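PDB 3SKV: SsfX3 from Streptomyces sp. SF2575, which probably transfers a salicylyl group as an acyltransferase of the GDSL/SGNH fold in the biosynthesis of a tetracycline. Local coordinates for residues H187-G192 against R238-L243; D246-R251 against Q275-R280; L283-L288 against L378-V383. The protein carries 1 engineered substitution. All coordinates share one frame; numbering follows the deposited sequence.

Contact 1 of 3, residues H187-G192 against R238-L243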
loop_
_atom_site.group_PDB
_atom_site.type_symbol
_atom_site.label_atom_id
_atom_site.label_comp_id
_atom_site.label_asym_id
_atom_site.label_seq_id
_atom_site.Cartn_x
_atom_site.Cartn_y
_atom_site.Cartn_z
ATOM N N HIS A 187 13.714 1.225 -2.664
ATOM C CA HIS A 187 12.298 1.281 -2.998
ATOM C C HIS A 187 11.677 -0.076 -3.080
ATOM O O HIS A 187 12.197 -0.962 -3.772
ATOM C CB HIS A 187 12.051 2.043 -4.308
ATOM C CG HIS A 187 12.395 3.481 -4.219
ATOM N ND1 HIS A 187 11.469 4.409 -3.794
ATOM C CD2 HIS A 187 13.560 4.108 -4.488
ATOM C CE1 HIS A 187 12.097 5.575 -3.814
ATOM N NE2 HIS A 187 13.355 5.445 -4.232
ATOM N N TRP A 188 10.530 -0.229 -2.410
ATOM C CA TRP A 188 9.770 -1.458 -2.470
ATOM C C TRP A 188 8.386 -1.221 -3.037
ATOM O O TRP A 188 7.562 -0.565 -2.398
ATOM C CB TRP A 188 9.718 -2.193 -1.123
ATOM C CG TRP A 188 8.829 -3.408 -1.137
ATOM C CD1 TRP A 188 8.572 -4.235 -2.200
ATOM C CD2 TRP A 188 8.052 -3.907 -0.041
ATOM N NE1 TRP A 188 7.697 -5.225 -1.828
ATOM C CE2 TRP A 188 7.367 -5.055 -0.503
ATOM C CE3 TRP A 188 7.909 -3.525 1.314
ATOM C CZ2 TRP A 188 6.544 -5.822 0.336
ATOM C CZ3 TRP A 188 7.087 -4.279 2.142
ATOM C CH2 TRP A 188 6.403 -5.403 1.649
ATOM N N ILE A 189 8.139 -1.770 -4.252
ATOM C CA ILE A 189 6.844 -1.708 -4.915
ATOM C C ILE A 189 6.082 -3.000 -4.663
ATOM O O ILE A 189 6.595 -4.091 -4.967
ATOM C CB ILE A 189 6.923 -1.405 -6.437
ATOM C CG1 ILE A 189 7.768 -0.148 -6.739
ATOM C CG2 ILE A 189 5.484 -1.304 -7.039
ATOM C CD1 ILE A 189 7.795 0.230 -8.246
ATOM N N HIS A 190 4.850 -2.882 -4.108
ATOM C CA HIS A 190 4.003 -4.053 -3.909
ATOM C C HIS A 190 2.712 -3.872 -4.732
ATOM O O HIS A 190 2.024 -2.855 -4.612
ATOM C CB HIS A 190 3.717 -4.394 -2.433
ATOM C CG HIS A 190 2.820 -5.586 -2.295
ATOM N ND1 HIS A 190 3.307 -6.889 -2.470
ATOM C CD2 HIS A 190 1.474 -5.639 -2.118
ATOM C CE1 HIS A 190 2.248 -7.682 -2.382
ATOM N NE2 HIS A 190 1.120 -6.973 -2.158
ATOM N N TYR A 191 2.417 -4.872 -5.580
ATOM C CA TYR A 191 1.214 -4.877 -6.415
ATOM C C TYR A 191 0.385 -6.134 -6.167
ATOM O O TYR A 191 0.929 -7.212 -6.012
ATOM C CB TYR A 191 1.605 -4.776 -7.907
ATOM C CG TYR A 191 0.456 -4.957 -8.867
ATOM C CD1 TYR A 191 -0.379 -3.894 -9.196
ATOM C CD2 TYR A 191 0.194 -6.194 -9.445
ATOM C CE1 TYR A 191 -1.473 -4.068 -10.042
ATOM C CE2 TYR A 191 -0.889 -6.375 -10.307
ATOM C CZ TYR A 191 -1.719 -5.309 -10.599
ATOM O OH TYR A 191 -2.751 -5.467 -11.486
ATOM N N GLY A 192 -0.919 -5.999 -6.199
ATOM C CA GLY A 192 -1.803 -7.152 -6.084
ATOM C C GLY A 192 -2.674 -7.253 -4.849
ATOM O O GLY A 192 -2.924 -6.262 -4.159
ATOM N N ARG A 238 3.252 -0.905 -16.703
ATOM C CA ARG A 238 3.900 0.303 -17.235
ATOM C C ARG A 238 4.228 1.279 -16.099
ATOM O O ARG A 238 5.288 1.889 -16.105
ATOM C CB ARG A 238 3.013 0.977 -18.268
ATOM C CG ARG A 238 2.863 0.172 -19.575
ATOM C CD ARG A 238 1.893 0.845 -20.537
ATOM N NE ARG A 238 2.537 1.944 -21.250
ATOM C CZ ARG A 238 2.396 3.236 -20.973
ATOM N NH1 ARG A 238 1.594 3.629 -19.989
ATOM N NH2 ARG A 238 3.040 4.146 -21.688
ATOM N N LEU A 239 3.315 1.412 -15.115
ATOM C CA LEU A 239 3.486 2.242 -13.936
ATOM C C LEU A 239 4.679 1.728 -13.106
ATOM O O LEU A 239 5.597 2.498 -12.823
ATOM C CB LEU A 239 2.188 2.271 -13.098
ATOM C CG LEU A 239 2.135 3.265 -11.922
ATOM C CD1 LEU A 239 2.519 4.674 -12.366
ATOM C CD2 LEU A 239 0.791 3.312 -11.327
ATOM N N ILE A 240 4.691 0.433 -12.773
ATOM C CA ILE A 240 5.780 -0.197 -12.037
ATOM C C ILE A 240 7.117 0.036 -12.748
ATOM O O ILE A 240 8.095 0.421 -12.098
ATOM C CB ILE A 240 5.499 -1.696 -11.799
ATOM C CG1 ILE A 240 4.274 -1.881 -10.870
ATOM C CG2 ILE A 240 6.754 -2.398 -11.235
ATOM C CD1 ILE A 240 3.687 -3.276 -10.803
ATOM N N ARG A 241 7.144 -0.182 -14.074
ATOM C CA ARG A 241 8.310 0.001 -14.930
ATOM C C ARG A 241 8.845 1.441 -14.830
ATOM O O ARG A 241 10.066 1.641 -14.815
ATOM C CB ARG A 241 7.908 -0.293 -16.390
ATOM C CG ARG A 241 9.025 -0.120 -17.399
ATOM C CD ARG A 241 8.545 0.061 -18.816
ATOM N NE ARG A 241 7.686 1.227 -18.943
ATOM C CZ ARG A 241 6.899 1.462 -19.983
ATOM N NH1 ARG A 241 6.814 0.581 -20.977
ATOM N NH2 ARG A 241 6.150 2.551 -20.016
ATOM N N ASP A 242 7.923 2.434 -14.787
ATOM C CA ASP A 242 8.275 3.845 -14.760
ATOM C C ASP A 242 8.538 4.422 -13.357
ATOM O O ASP A 242 8.909 5.579 -13.221
ATOM C CB ASP A 242 7.252 4.653 -15.586
ATOM C CG ASP A 242 7.173 4.244 -17.069
ATOM O OD1 ASP A 242 8.209 3.807 -17.628
ATOM O OD2 ASP A 242 6.072 4.349 -17.662
ATOM N N LEU A 243 8.423 3.592 -12.326
ATOM C CA LEU A 243 8.636 3.949 -10.921
ATOM C C LEU A 243 10.026 3.470 -10.439
ATOM O O LEU A 243 10.469 2.429 -10.915
ATOM C CB LEU A 243 7.544 3.243 -10.099
ATOM C CG LEU A 243 6.418 4.052 -9.442
ATOM C CD1 LEU A 243 6.239 5.402 -10.028
ATOM C CD2 LEU A 243 5.122 3.314 -9.482
#
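Ile-189 and Tyr-191, on an inner strand of the five-stranded parallel sheet of the GDSL/SGNH domain, pack against Ile-240 of helix 234-242 and Leu-243 in the loop that follows it. Ile-189 and Ile-240 approach most closely by backbone, with 7.4 Å between their CA atoms. The CD1 methyl of Ile-189 carries much of the contact: it lies 3.5 Å from Leu-243 CB and 3.9 Å from Ile-240 O, a carbonyl that also accepts a hydrogen bond from His-281 NE2. Lower down the same side chain, Ile-189 CG2 faces Ile-240 CG1 at 4.1 Å. With CG1 of Ile-240 turned beside its backbone N (chi1 -65°) and the chain extended beyond it, CD1 of that residue reaches Tyr-191, 3.9 Å from its CB and obliquely placed to the ring. The strand carrying Ile-189 and Tyr-191 runs on into the GDSL-type motif, whose Gly-Asp-Ser begins with Gly-192 and Asp-193. Replacing Ile-240 by an alanine would probably leave Ile-189 CG2 and Tyr-191 CB without their apolar partner and open a gap between helix and strand. On the side of the helix turned from the strand, Arg-241 grips Asp-242 side-on, NE to OD1 at 2.9 Å and NH2 to OD2 at 3.0 Å, the second bond nearly straight at 173°.

Contact 2 of 3, residues D246-R251 against Q275-R280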
loop_
_atom_site.group_PDB
_atom_site.type_symbol
_atom_site.label_atom_id
_atom_site.label_comp_id
_atom_site.label_asym_id
_atom_site.label_seq_id
_atom_site.Cartn_x
_atom_site.Cartn_y
_atom_site.Cartn_z
ATOM N N ASP A 246 13.753 -1.172 -6.056
ATOM C CA ASP A 246 14.881 -2.014 -5.678
ATOM C C ASP A 246 14.383 -3.405 -5.348
ATOM O O ASP A 246 15.180 -4.326 -5.334
ATOM C CB ASP A 246 15.644 -1.402 -4.513
ATOM C CG ASP A 246 16.279 -0.098 -4.902
ATOM O OD1 ASP A 246 17.342 -0.132 -5.571
ATOM O OD2 ASP A 246 15.685 0.965 -4.601
ATOM N N LEU A 247 13.058 -3.554 -5.133
ATOM C CA LEU A 247 12.344 -4.799 -4.827
ATOM C C LEU A 247 10.920 -4.641 -5.328
ATOM O O LEU A 247 10.265 -3.648 -5.006
ATOM C CB LEU A 247 12.317 -5.033 -3.308
ATOM C CG LEU A 247 12.110 -6.444 -2.726
ATOM C CD1 LEU A 247 11.099 -6.456 -1.586
ATOM C CD2 LEU A 247 11.899 -7.549 -3.774
ATOM N N ILE A 248 10.451 -5.600 -6.141
ATOM C CA ILE A 248 9.097 -5.619 -6.667
ATOM C C ILE A 248 8.412 -6.915 -6.259
ATOM O O ILE A 248 8.957 -7.986 -6.480
ATOM C CB ILE A 248 9.054 -5.392 -8.204
ATOM C CG1 ILE A 248 9.722 -4.062 -8.587
ATOM C CG2 ILE A 248 7.593 -5.486 -8.754
ATOM C CD1 ILE A 248 10.226 -3.957 -10.023
ATOM N N SER A 249 7.207 -6.820 -5.692
ATOM C CA SER A 249 6.425 -8.008 -5.339
ATOM C C SER A 249 5.052 -7.874 -5.915
ATOM O O SER A 249 4.439 -6.808 -5.821
ATOM C CB SER A 249 6.396 -8.267 -3.828
ATOM O OG SER A 249 6.051 -7.149 -3.028
ATOM N N LEU A 250 4.608 -8.941 -6.601
ATOM C CA LEU A 250 3.315 -9.049 -7.270
ATOM C C LEU A 250 2.559 -10.246 -6.733
ATOM O O LEU A 250 3.072 -11.361 -6.819
ATOM C CB LEU A 250 3.506 -9.247 -8.807
ATOM C CG LEU A 250 4.559 -8.385 -9.557
ATOM C CD1 LEU A 250 4.731 -8.881 -10.954
ATOM C CD2 LEU A 250 4.167 -6.900 -9.591
ATOM N N ARG A 251 1.344 -10.048 -6.228
ATOM C CA ARG A 251 0.527 -11.182 -5.789
ATOM C C ARG A 251 -0.760 -11.196 -6.560
ATOM O O ARG A 251 -1.553 -10.262 -6.483
ATOM C CB ARG A 251 0.282 -11.232 -4.292
ATOM C CG ARG A 251 0.270 -12.682 -3.844
ATOM C CD ARG A 251 -0.308 -12.954 -2.478
ATOM N NE ARG A 251 -0.162 -11.809 -1.602
ATOM C CZ ARG A 251 0.911 -11.544 -0.876
ATOM N NH1 ARG A 251 1.944 -12.377 -0.877
ATOM N NH2 ARG A 251 0.960 -10.447 -0.145
ATOM N N GLN A 275 7.756 -8.787 -18.377
ATOM C CA GLN A 275 8.554 -8.282 -19.485
ATOM C C GLN A 275 8.531 -6.777 -19.616
ATOM O O GLN A 275 9.572 -6.197 -19.935
ATOM C CB GLN A 275 8.179 -8.968 -20.796
ATOM C CG GLN A 275 8.520 -10.474 -20.829
ATOM C CD GLN A 275 9.849 -10.835 -20.200
ATOM O OE1 GLN A 275 9.911 -11.314 -19.069
ATOM N NE2 GLN A 275 10.935 -10.587 -20.902
ATOM N N ILE A 276 7.355 -6.137 -19.374
ATOM C CA ILE A 276 7.186 -4.686 -19.414
ATOM C C ILE A 276 8.041 -4.058 -18.301
ATOM O O ILE A 276 8.744 -3.082 -18.547
ATOM C CB ILE A 276 5.680 -4.263 -19.300
ATOM C CG1 ILE A 276 4.892 -4.651 -20.577
ATOM C CG2 ILE A 276 5.530 -2.734 -18.971
ATOM C CD1 ILE A 276 3.335 -4.731 -20.339
ATOM N N ILE A 277 7.986 -4.625 -17.089
ATOM C CA ILE A 277 8.747 -4.145 -15.924
ATOM C C ILE A 277 10.264 -4.223 -16.212
ATOM O O ILE A 277 11.002 -3.274 -15.919
ATOM C CB ILE A 277 8.356 -5.005 -14.690
ATOM C CG1 ILE A 277 6.898 -4.692 -14.220
ATOM C CG2 ILE A 277 9.393 -4.859 -13.565
ATOM C CD1 ILE A 277 6.318 -5.714 -13.158
ATOM N N ARG A 278 10.700 -5.364 -16.812
ATOM C CA ARG A 278 12.076 -5.677 -17.133
ATOM C C ARG A 278 12.720 -4.724 -18.128
ATOM O O ARG A 278 13.955 -4.673 -18.193
ATOM C CB ARG A 278 12.226 -7.138 -17.587
ATOM C CG ARG A 278 12.232 -8.137 -16.433
ATOM C CD ARG A 278 13.626 -8.326 -15.870
ATOM N NE ARG A 278 13.604 -9.279 -14.762
ATOM C CZ ARG A 278 13.704 -8.973 -13.468
ATOM N NH1 ARG A 278 13.841 -7.706 -13.082
ATOM N NH2 ARG A 278 13.660 -9.930 -12.550
ATOM N N GLU A 279 11.910 -3.951 -18.889
ATOM C CA GLU A 279 12.453 -2.975 -19.833
ATOM C C GLU A 279 13.275 -1.917 -19.082
ATOM O O GLU A 279 14.324 -1.527 -19.582
ATOM C CB GLU A 279 11.341 -2.297 -20.626
ATOM C CG GLU A 279 10.596 -3.190 -21.584
ATOM C CD GLU A 279 9.269 -2.651 -22.099
ATOM O OE1 GLU A 279 8.882 -1.513 -21.745
ATOM O OE2 GLU A 279 8.604 -3.385 -22.862
ATOM N N ARG A 280 12.810 -1.488 -17.878
ATOM C CA ARG A 280 13.463 -0.472 -17.043
ATOM C C ARG A 280 14.060 -1.005 -15.728
ATOM O O ARG A 280 14.888 -0.327 -15.128
ATOM C CB ARG A 280 12.578 0.781 -16.838
ATOM C CG ARG A 280 11.960 1.319 -18.141
ATOM C CD ARG A 280 12.214 2.773 -18.429
ATOM N NE ARG A 280 11.251 3.687 -17.831
ATOM C CZ ARG A 280 11.568 4.861 -17.287
ATOM N NH1 ARG A 280 12.838 5.248 -17.214
ATOM N NH2 ARG A 280 10.621 5.651 -16.799
#
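Ile-277 fits its branches against two residues of strand 247-252, Ile-248 and Leu-250, and the two approaches differ. The tighter one pairs Ile-277 CG2 with Ile-248 CD1 at 3.7 Å, the two side chains lying alongside each other and pointing opposite ways. The looser one is a meeting of methyls, tip to tip: Leu-250 CD1 and Ile-277 CD1 stand 4.2 Å apart. Ile-277 can serve both because its chi1 of -71° sends CG1, and with it CD1, to one residue while CG2 turns to the other. No hydrogen bond crosses, and the CA atoms of Ile-248 and Ile-277 remain 9.4 Å apart, so the link depends wholly on side-chain ends. Away from the strand, by contrast, the segment is polar and exposed at Gln-275, Glu-279 and Arg-280. There Glu-279 forms a salt bridge with Arg-241 of the neighbouring helix, and Arg-280 one with Asp-242. Arg-278 turns another way and pairs with Asp-327. Helix 266-278 thus covers the sheet beside helix 234-242, with Ile-240 of that helix touching both Leu-250 and Ile-277, and Ile-286 of the adjoining strand 286-290 touching the same two residues.

Contact 3 of 3, residues L283-L288 against L378-V383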
loop_
_atom_site.group_PDB
_atom_site.type_symbol
_atom_site.label_atom_id
_atom_site.label_comp_id
_atom_site.label_asym_id
_atom_site.label_seq_id
_atom_site.Cartn_x
_atom_site.Cartn_y
_atom_site.Cartn_z
ATOM N N LEU A 283 17.402 -6.144 -13.668
ATOM C CA LEU A 283 18.031 -6.984 -12.641
ATOM C C LEU A 283 17.342 -6.933 -11.267
ATOM O O LEU A 283 17.707 -7.689 -10.361
ATOM C CB LEU A 283 19.517 -6.563 -12.504
ATOM C CG LEU A 283 20.646 -7.229 -13.344
ATOM C CD1 LEU A 283 20.174 -7.913 -14.651
ATOM C CD2 LEU A 283 21.732 -6.212 -13.636
ATOM N N THR A 284 16.369 -6.040 -11.111
ATOM C CA THR A 284 15.619 -5.873 -9.868
ATOM C C THR A 284 14.924 -7.177 -9.470
ATOM O O THR A 284 14.252 -7.785 -10.314
ATOM C CB THR A 284 14.594 -4.731 -10.046
ATOM O OG1 THR A 284 15.294 -3.559 -10.448
ATOM C CG2 THR A 284 13.763 -4.445 -8.780
ATOM N N PRO A 285 15.040 -7.613 -8.191
ATOM C CA PRO A 285 14.314 -8.831 -7.774
ATOM C C PRO A 285 12.801 -8.648 -7.893
ATOM O O PRO A 285 12.242 -7.708 -7.331
ATOM C CB PRO A 285 14.742 -9.022 -6.297
ATOM C CG PRO A 285 15.897 -8.117 -6.080
ATOM C CD PRO A 285 15.795 -7.017 -7.063
ATOM N N ILE A 286 12.157 -9.518 -8.681
ATOM C CA ILE A 286 10.710 -9.556 -8.875
ATOM C C ILE A 286 10.220 -10.830 -8.200
ATOM O O ILE A 286 10.670 -11.945 -8.531
ATOM C CB ILE A 286 10.258 -9.480 -10.365
ATOM C CG1 ILE A 286 10.682 -8.138 -11.030
ATOM C CG2 ILE A 286 8.717 -9.690 -10.468
ATOM C CD1 ILE A 286 10.456 -8.124 -12.518
ATOM N N VAL A 287 9.327 -10.656 -7.225
ATOM C CA VAL A 287 8.745 -11.750 -6.476
ATOM C C VAL A 287 7.345 -11.974 -6.980
ATOM O O VAL A 287 6.470 -11.114 -6.866
ATOM C CB VAL A 287 8.834 -11.517 -4.952
ATOM C CG1 VAL A 287 8.208 -12.659 -4.202
ATOM C CG2 VAL A 287 10.280 -11.328 -4.528
ATOM N N LEU A 288 7.161 -13.133 -7.587
ATOM C CA LEU A 288 5.904 -13.601 -8.163
ATOM C C LEU A 288 5.170 -14.417 -7.116
ATOM O O LEU A 288 5.546 -15.553 -6.791
ATOM C CB LEU A 288 6.233 -14.442 -9.384
ATOM C CG LEU A 288 5.837 -13.853 -10.715
ATOM C CD1 LEU A 288 6.133 -12.349 -10.823
ATOM C CD2 LEU A 288 6.463 -14.623 -11.828
ATOM N N LEU A 378 14.147 -16.454 -0.078
ATOM C CA LEU A 378 14.386 -16.285 -1.525
ATOM C C LEU A 378 15.701 -15.537 -1.807
ATOM O O LEU A 378 16.162 -15.522 -2.939
ATOM C CB LEU A 378 13.233 -15.547 -2.218
ATOM C CG LEU A 378 11.849 -16.175 -2.183
ATOM C CD1 LEU A 378 10.815 -15.180 -2.658
ATOM C CD2 LEU A 378 11.783 -17.433 -3.006
ATOM N N GLY A 379 16.269 -14.907 -0.784
ATOM C CA GLY A 379 17.506 -14.150 -0.913
ATOM C C GLY A 379 17.336 -12.739 -1.449
ATOM O O GLY A 379 18.322 -12.132 -1.858
ATOM N N VAL A 380 16.104 -12.196 -1.443
ATOM C CA VAL A 380 15.814 -10.841 -1.922
ATOM C C VAL A 380 15.927 -9.821 -0.773
ATOM O O VAL A 380 16.086 -8.623 -1.021
ATOM C CB VAL A 380 14.473 -10.716 -2.705
ATOM C CG1 VAL A 380 14.401 -11.715 -3.857
ATOM C CG2 VAL A 380 13.260 -10.860 -1.782
ATOM N N LEU A 381 15.856 -10.319 0.478
ATOM C CA LEU A 381 15.946 -9.552 1.706
ATOM C C LEU A 381 17.200 -9.980 2.457
ATOM O O LEU A 381 17.450 -11.187 2.554
ATOM C CB LEU A 381 14.693 -9.803 2.564
ATOM C CG LEU A 381 13.687 -8.667 2.704
ATOM C CD1 LEU A 381 13.522 -7.880 1.422
ATOM C CD2 LEU A 381 12.361 -9.172 3.232
ATOM N N PRO A 382 18.030 -9.038 2.971
ATOM C CA PRO A 382 17.885 -7.565 2.933
ATOM C C PRO A 382 18.193 -6.991 1.555
ATOM O O PRO A 382 18.777 -7.686 0.734
ATOM C CB PRO A 382 18.900 -7.097 3.982
ATOM C CG PRO A 382 19.981 -8.134 3.929
ATOM C CD PRO A 382 19.253 -9.437 3.699
ATOM N N VAL A 383 17.835 -5.718 1.314
ATOM C CA VAL A 383 18.066 -5.071 0.015
ATOM C C VAL A 383 19.443 -4.387 -0.055
ATOM O O VAL A 383 20.173 -4.570 -1.043
ATOM C CB VAL A 383 16.879 -4.181 -0.431
ATOM C CG1 VAL A 383 17.118 -3.605 -1.815
ATOM C CG2 VAL A 383 15.575 -4.974 -0.414
#
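Val-287 and Val-380 are set by their first torsions to meet methyl to methyl. In Val-287, chi1 of 179° places CG1 opposite the backbone N and CG2 beside it, and the two methyls then serve different partners. Val-380 has chi1 of -54°, which puts CG1 beside its backbone N and CG2 between N and the carbonyl carbon. Val-287 CG2 lies 4.1 Å from Val-380 CG2 and 4.2 Å from Val-380 CG1, so it rests against both branches. The other methyl, Val-287 CG1, meets Leu-378 CD1 at 3.9 Å. The closest packing is at the start of the strand segment, where Pro-285 CB stands 3.6 Å from Val-380 CG1 and 4.0 Å from Val-380 CB. Here too the chains come nearest, with the CA atoms of Pro-285 and Val-380 6.4 Å apart.

The loop 378-383 follows helix 361-377, and Gly-379 ends that helix in a Schellman motif, its positive phi (82°) turning the chain between Leu-378 and Val-380. Leu-378 before the glycine and Val-380 after it both point toward the strand. Leu-378 also touches Leu-333, and Val-380 touches His-331, both of strand 330-333, so the loop spans strands 286-290 and 330-333 of the parallel sheet. Ile-286 points away from the loop, to helix 266-278 on the other face. Further on, Val-383 reaches Pro-186, Leu-218 and Asp-246.

No hydrogen bond or charge pair crosses between residues 283-288 and 378-383. With 163 Å² buried in all and only carbon atoms in contact, the two segments are joined by apolar burial alone, while the backbone of Pro-285, Ile-286 and Val-287 is bonded to the neighbouring strands and to Asn-329.

In the fold
All three contacts reach one parallel sheet, on the successive neighbouring strands 187-192, 247-252 and 286-290. Contacts 1 and 2, with centres about 7 Å apart, place helices 234-242 and 266-278 on one face; contact 3, with its centre about 10 Å from that of contact 2, brings the C-terminal loop to the other. The strands are bonded directly: His-187 O lies 2.8 Å from Asp-246 N, and Ile-248 O 2.8 Å from Val-287 N, both probable hydrogen bonds. Contacts 1 and 3 do not touch, their nearest atoms about 6 Å apart. The strand of contact 1 runs into the GDSL-type motif, probably catalytic as in relatives, where Asp-193 pairs with Arg-251 of contact 2.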